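Local atomic coordinates of putative amidohydrolase (Unidentified, PDB entry 3MKV), a protein that probably hydrolyses dipeptides that end in proline, acting as a zinc-dependent prolidase of the amidohydrolase superfamily. Residues F6-G11 against A378-V383; L14-P19 against A355-A360; G385-L388 against D392-L395. All coordinates share one frame; numbering follows the deposited sequence. Where two conformers were deposited one is given.

Contact 1. Residues F6-G11 against A378-V383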
# COMPACT_ATOMS: atom_id res chain seq x y z
N PHE A 6 -28.90 -42.83 -31.71
CA PHE A 6 -27.88 -43.70 -32.28
C PHE A 6 -28.02 -45.13 -31.76
O PHE A 6 -28.34 -45.35 -30.58
CB PHE A 6 -26.47 -43.18 -31.98
CG PHE A 6 -26.15 -41.88 -32.64
CD1 PHE A 6 -25.42 -41.85 -33.82
CD2 PHE A 6 -26.57 -40.68 -32.09
CE1 PHE A 6 -25.12 -40.64 -34.43
CE2 PHE A 6 -26.28 -39.47 -32.70
CZ PHE A 6 -25.55 -39.45 -33.87
N LEU A 7 -27.79 -46.09 -32.64
CA LEU A 7 -27.84 -47.49 -32.26
C LEU A 7 -26.60 -48.24 -32.73
O LEU A 7 -26.41 -48.48 -33.93
CB LEU A 7 -29.12 -48.15 -32.78
CG LEU A 7 -29.35 -49.56 -32.24
CD1 LEU A 7 -30.82 -49.93 -32.28
CD2 LEU A 7 -28.53 -50.57 -33.03
N PHE A 8 -25.75 -48.57 -31.77
CA PHE A 8 -24.58 -49.39 -32.03
C PHE A 8 -25.01 -50.85 -32.14
O PHE A 8 -25.73 -51.35 -31.28
CB PHE A 8 -23.57 -49.24 -30.90
CG PHE A 8 -22.93 -47.88 -30.85
CD1 PHE A 8 -21.70 -47.66 -31.45
CD2 PHE A 8 -23.55 -46.83 -30.21
CE1 PHE A 8 -21.10 -46.42 -31.40
CE2 PHE A 8 -22.96 -45.58 -30.16
CZ PHE A 8 -21.73 -45.38 -30.76
N ARG A 9 -24.59 -51.52 -33.21
CA ARG A 9 -24.98 -52.89 -33.49
C ARG A 9 -23.82 -53.73 -34.06
O ARG A 9 -22.95 -53.20 -34.71
CB ARG A 9 -26.14 -52.88 -34.48
CG ARG A 9 -26.86 -54.21 -34.64
CD ARG A 9 -27.93 -54.14 -35.73
NE ARG A 9 -27.34 -53.98 -37.06
CZ ARG A 9 -26.69 -54.93 -37.72
NH1 ARG A 9 -26.20 -54.69 -38.93
NH2 ARG A 9 -26.54 -56.13 -37.17
N ASN A 10 -23.86 -55.03 -33.86
CA ASN A 10 -22.89 -55.94 -34.46
C ASN A 10 -21.44 -55.80 -33.98
O ASN A 10 -20.50 -55.82 -34.78
CB ASN A 10 -22.92 -55.80 -35.98
CG ASN A 10 -22.50 -57.07 -36.68
OD1 ASN A 10 -22.95 -58.16 -36.33
ND2 ASN A 10 -21.63 -56.94 -37.68
N GLY A 11 -21.26 -55.69 -32.66
CA GLY A 11 -19.92 -55.61 -32.10
C GLY A 11 -19.76 -56.29 -30.75
O GLY A 11 -20.72 -56.77 -30.15
N ALA A 378 -23.34 -40.80 -22.90
CA ALA A 378 -22.99 -41.47 -24.15
C ALA A 378 -21.61 -41.02 -24.58
O ALA A 378 -21.45 -40.32 -25.59
CB ALA A 378 -24.03 -41.20 -25.23
N ASP A 379 -20.62 -41.40 -23.78
CA ASP A 379 -19.21 -41.28 -24.14
C ASP A 379 -18.79 -42.67 -24.57
O ASP A 379 -18.61 -43.56 -23.74
CB ASP A 379 -18.37 -40.84 -22.94
CG ASP A 379 -18.76 -39.46 -22.41
OD1 ASP A 379 -19.75 -38.86 -22.89
OD2 ASP A 379 -18.05 -38.97 -21.50
N VAL A 380 -18.65 -42.87 -25.88
CA VAL A 380 -18.41 -44.20 -26.42
C VAL A 380 -17.25 -44.22 -27.39
O VAL A 380 -17.06 -43.30 -28.17
CB VAL A 380 -19.66 -44.74 -27.16
CG1 VAL A 380 -19.42 -46.16 -27.63
CG2 VAL A 380 -20.88 -44.68 -26.27
N LEU A 381 -16.47 -45.30 -27.34
CA LEU A 381 -15.42 -45.52 -28.32
C LEU A 381 -15.71 -46.78 -29.14
O LEU A 381 -16.38 -47.72 -28.67
CB LEU A 381 -14.06 -45.69 -27.64
CG LEU A 381 -13.57 -44.63 -26.67
CD1 LEU A 381 -12.07 -44.85 -26.39
CD2 LEU A 381 -13.82 -43.24 -27.24
N VAL A 382 -15.20 -46.81 -30.37
CA VAL A 382 -15.14 -48.04 -31.14
C VAL A 382 -13.69 -48.30 -31.48
O VAL A 382 -13.04 -47.48 -32.11
CB VAL A 382 -15.98 -47.97 -32.43
CG1 VAL A 382 -15.51 -49.01 -33.43
CG2 VAL A 382 -17.45 -48.15 -32.11
N VAL A 383 -13.18 -49.45 -31.06
CA VAL A 383 -11.78 -49.76 -31.30
C VAL A 383 -11.60 -50.94 -32.25
O VAL A 383 -12.36 -51.92 -32.21
CB VAL A 383 -11.04 -50.03 -29.99
CG1 VAL A 383 -9.55 -50.27 -30.25
CG2 VAL A 383 -11.24 -48.86 -29.03
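F8 is the residue of strand 5-9 that meets the opposing strand, where V380 and V382 receive its ring. Two residues after F6, whose ring meets that of H48, the F8 CB is directed toward 378-383, and CG lies anti to the carbonyl carbon (chi1 -69°), which carries the ring to the valines. F8 CZ lies 4.0 Å from V380 CG1, and this methyl sits over one face of the ring. The neighbouring F8 CE1 comes within 4.1 Å of V382 CG2, which approaches obliquely. The two valines are two residues apart on one strand and present methyls on the same side, whereas L381 between them points away. Further on, R9 forms a salt bridge with D51, and at N10 and G11 the chain turns a corner out of this sheet. No hydrogen bond joins the segments: the backbone of 6-9 pairs with strands 25-30 and 48-51, so F8 and the valines belong to different sheets. M405 and I57 pack against both F8 and V380. Two sheets facing each other through such a layer match the small beta-sandwich domain that flanks the TIM barrel in many amidohydrolases.

Contact 2. Residues L14-P19 against A355-A360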
# COMPACT_ATOMS: atom_id res chain seq x y z
N LEU A 14 -17.28 -54.01 -24.31
CA LEU A 14 -16.34 -54.08 -23.20
C LEU A 14 -17.01 -53.54 -21.95
O LEU A 14 -17.33 -52.35 -21.87
CB LEU A 14 -15.08 -53.29 -23.53
CG LEU A 14 -13.84 -53.55 -22.67
CD1 LEU A 14 -12.62 -52.94 -23.35
CD2 LEU A 14 -14.01 -53.02 -21.25
N ASP A 15 -17.26 -54.43 -21.01
CA ASP A 15 -17.84 -54.08 -19.73
C ASP A 15 -16.73 -54.28 -18.72
O ASP A 15 -16.38 -55.42 -18.39
CB ASP A 15 -19.04 -54.99 -19.41
CG ASP A 15 -19.78 -54.56 -18.15
OD1 ASP A 15 -19.11 -54.20 -17.16
OD2 ASP A 15 -21.03 -54.58 -18.15
N PRO A 16 -16.16 -53.17 -18.25
CA PRO A 16 -14.89 -53.15 -17.51
C PRO A 16 -14.85 -54.04 -16.27
O PRO A 16 -13.77 -54.31 -15.76
CB PRO A 16 -14.72 -51.68 -17.13
CG PRO A 16 -15.55 -50.93 -18.15
CD PRO A 16 -16.72 -51.82 -18.42
N ASP A 17 -16.00 -54.52 -15.80
CA ASP A 17 -15.99 -55.48 -14.71
C ASP A 17 -16.23 -56.92 -15.15
O ASP A 17 -16.63 -57.76 -14.35
CB ASP A 17 -16.92 -55.08 -13.55
CG ASP A 17 -17.93 -54.04 -13.96
OD1 ASP A 17 -18.80 -53.71 -13.12
OD2 ASP A 17 -17.85 -53.54 -15.10
N HIS A 18 -15.98 -57.20 -16.43
CA HIS A 18 -15.98 -58.57 -16.95
C HIS A 18 -14.72 -58.85 -17.76
O HIS A 18 -14.34 -58.05 -18.61
CB HIS A 18 -17.24 -58.85 -17.77
CG HIS A 18 -18.50 -58.72 -16.98
ND1 HIS A 18 -19.55 -57.93 -17.39
CD2 HIS A 18 -18.86 -59.24 -15.79
CE1 HIS A 18 -20.52 -57.99 -16.49
NE2 HIS A 18 -20.12 -58.78 -15.51
N PRO A 19 -14.08 -59.99 -17.49
CA PRO A 19 -12.74 -60.32 -17.99
C PRO A 19 -12.66 -60.49 -19.51
O PRO A 19 -11.57 -60.38 -20.07
CB PRO A 19 -12.44 -61.66 -17.31
CG PRO A 19 -13.79 -62.25 -17.03
CD PRO A 19 -14.64 -61.07 -16.66
N ALA A 355 -8.69 -46.81 -16.25
CA ALA A 355 -9.00 -45.64 -17.06
C ALA A 355 -10.49 -45.48 -17.25
O ALA A 355 -10.93 -44.68 -18.07
CB ALA A 355 -8.34 -45.74 -18.39
N THR A 356 -11.27 -46.23 -16.47
CA THR A 356 -12.71 -46.27 -16.67
C THR A 356 -13.47 -46.26 -15.34
O THR A 356 -13.73 -45.19 -14.79
CB THR A 356 -13.14 -47.50 -17.54
OG1 THR A 356 -12.57 -48.70 -17.01
CG2 THR A 356 -12.68 -47.33 -19.00
N ILE A 357 -13.81 -47.43 -14.83
CA ILE A 357 -14.65 -47.49 -13.64
C ILE A 357 -13.95 -46.99 -12.38
O ILE A 357 -14.59 -46.41 -11.51
CB ILE A 357 -15.24 -48.90 -13.39
CG1 ILE A 357 -14.15 -49.96 -13.36
CG2 ILE A 357 -16.32 -49.22 -14.41
CD1 ILE A 357 -14.66 -51.31 -12.90
N VAL A 358 -12.65 -47.23 -12.28
CA VAL A 358 -11.90 -46.77 -11.13
C VAL A 358 -11.81 -45.25 -11.16
O VAL A 358 -12.14 -44.57 -10.18
CB VAL A 358 -10.48 -47.37 -11.08
CG1 VAL A 358 -9.76 -46.91 -9.82
CG2 VAL A 358 -10.53 -48.90 -11.15
N SER A 359 -11.37 -44.72 -12.30
CA SER A 359 -11.30 -43.28 -12.48
C SER A 359 -12.66 -42.60 -12.30
O SER A 359 -12.75 -41.54 -11.69
CB SER A 359 -10.73 -42.95 -13.86
OG SER A 359 -9.34 -43.22 -13.89
N ALA A 360 -13.72 -43.23 -12.81
CA ALA A 360 -15.07 -42.70 -12.65
C ALA A 360 -15.43 -42.61 -11.17
O ALA A 360 -16.15 -41.71 -10.73
CB ALA A 360 -16.06 -43.57 -13.39
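I357 presents its branched side chain to P16 and D17, and each of its outer carbons can be assigned a neighbour. From CB, which the backbone directs toward the loop, the CG2 branch goes to the proline, with I357 CG2 4.0 Å from P16 CB. The other branch leaves CB between the backbone N and the carbonyl carbon (chi1 53°), and I357 CG1 is still 4.2 Å from P16 CB. At the tip, I357 CD1 reaches D17 CG at 4.4 Å, beside a carboxylate whose OD1 forms a salt bridge with R371. Helix 348-362, which carries I357, belongs to the amidohydrolase TIM-barrel region, and its contacting turn is irregular, widened to a pi-type turn at 355-358. The partner lies in the connection between strands 12-13 and 22-23, where D15 to H18 form a type I beta turn closed by H18 N to D15 O at 2.7 Å. A weak Asx-turn bond runs from D17 N to D15 OD1 at 3.4 Å and 163°. The proline ring also crosses T356, with P16 CB 3.7 Å from T356 OG1. That hydroxyl is hydrogen-bonded to the carbonyl O of I352, one turn earlier in the helix.

Contact 3. Residues G385-L388 against D392-L395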
# COMPACT_ATOMS: atom_id res chain seq x y z
N GLY A 385 -9.75 -53.65 -32.36
CA GLY A 385 -8.91 -54.53 -31.58
C GLY A 385 -9.62 -54.91 -30.29
O GLY A 385 -10.74 -54.48 -30.03
N ASN A 386 -8.95 -55.73 -29.47
CA ASN A 386 -9.52 -56.18 -28.19
C ASN A 386 -8.63 -55.86 -26.98
O ASN A 386 -7.72 -56.62 -26.65
CB ASN A 386 -9.84 -57.67 -28.24
CG ASN A 386 -10.32 -58.20 -26.90
OD1 ASN A 386 -10.06 -57.60 -25.86
ND2 ASN A 386 -11.02 -59.32 -26.93
N PRO A 387 -8.93 -54.74 -26.31
CA PRO A 387 -8.11 -54.15 -25.25
C PRO A 387 -7.92 -55.09 -24.06
O PRO A 387 -6.91 -55.01 -23.36
CB PRO A 387 -8.93 -52.93 -24.81
CG PRO A 387 -9.85 -52.65 -25.95
CD PRO A 387 -10.15 -53.96 -26.57
N LEU A 388 -8.91 -55.97 -23.85
CA LEU A 388 -8.83 -56.99 -22.81
C LEU A 388 -7.77 -58.06 -23.10
O LEU A 388 -7.26 -58.71 -22.19
CB LEU A 388 -10.21 -57.63 -22.60
CG LEU A 388 -11.21 -56.62 -22.01
CD1 LEU A 388 -12.56 -57.28 -21.68
CD2 LEU A 388 -10.62 -55.95 -20.77
N ASP A 392 -2.40 -52.52 -27.20
CA ASP A 392 -1.71 -51.94 -28.35
C ASP A 392 -2.65 -51.22 -29.30
O ASP A 392 -2.23 -50.36 -30.07
CB ASP A 392 -0.93 -53.02 -29.10
CG ASP A 392 0.17 -53.65 -28.25
OD1 ASP A 392 0.45 -53.12 -27.15
OD2 ASP A 392 0.75 -54.66 -28.69
N CYS A 393 -3.93 -51.58 -29.27
CA CYS A 393 -4.94 -50.91 -30.09
C CYS A 393 -5.26 -49.47 -29.61
O CYS A 393 -5.78 -48.66 -30.37
CB CYS A 393 -6.22 -51.75 -30.17
SG CYS A 393 -6.73 -52.51 -28.59
N LEU A 394 -4.95 -49.18 -28.35
CA LEU A 394 -5.17 -47.85 -27.79
C LEU A 394 -3.98 -46.92 -28.03
O LEU A 394 -4.12 -45.71 -27.98
CB LEU A 394 -5.49 -47.94 -26.29
CG LEU A 394 -6.66 -48.85 -25.93
CD1 LEU A 394 -6.86 -49.02 -24.41
CD2 LEU A 394 -7.95 -48.38 -26.60
N LEU A 395 -2.81 -47.50 -28.31
CA LEU A 395 -1.58 -46.72 -28.45
C LEU A 395 -1.61 -45.74 -29.61
O LEU A 395 -2.42 -45.87 -30.52
CB LEU A 395 -0.36 -47.63 -28.63
CG LEU A 395 -0.02 -48.64 -27.53
CD1 LEU A 395 1.33 -49.31 -27.83
CD2 LEU A 395 -0.02 -47.97 -26.16
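C393 fits into the bend formed by G385, N386 and P387, and both sides of this contact lie in the single connection between the antiparallel strands 380-383 and 403-406, in the strand-rich region beside the TIM barrel. Three residues separate the segments, yet the CA atoms of G385 and C393 come within 5.6 Å, so the chain folds back on itself. Along the second segment, residues 392-394 coil like a helix, but the bonding is not that of a regular one. The D392 carbonyl O receives a weak bond from L395 N at 3.4 Å. C393 carries most of the contact, its CB directed toward the partner and 4.1 Å from G385 CA. This approach is close because G385 has no side chain: at phi 157° and psi -180° a CB would be pressed against the preceding carbonyl O and would also meet C393 CB. The carbonyl O of G385 is hydrogen-bonded to T56 OG1. With SG set between the backbone N and the carbonyl carbon (chi1 42°), C393 SG lies 3.9 Å from P387 N and 4.0 Å from N386 N. No hydrogen bond crosses the contact, so the sulfur acts by packing. It also meets the proline ring, with C393 SG 4.1 Å from P387 CG. The CB of L394 does not point at the partner, but the chain extends until one methyl touches the proline, while F339 of helix 337-343 packs against the same leucine. P387 also meets L14, T56 and M58. The longest of these contacts is L394 CD1 to P387 CB, at 4.4 Å.

In the fold
Contacts 1 and 3 are buried, whereas contact 2 is only partly so, with D17 exposed to solvent. None of the three has a hydrogen bond between its segments. Contact 1 joins two sheets through an aromatic ring and methyls; contact 2 sets a turn with nearby charged groups against a barrel-region helix; contact 3 closes one loop on itself through a sulfur and a proline. The centres of the contacts lie about 14 to 16 Å apart, all on the same side of the chain's centre. Strand 380-383 leads from contact 1 into contact 3, where V383 CG1 packs on C393 CB at 3.6 Å. L14 links contacts 2 and 3, its CD1 being 3.8 Å from P387 CG.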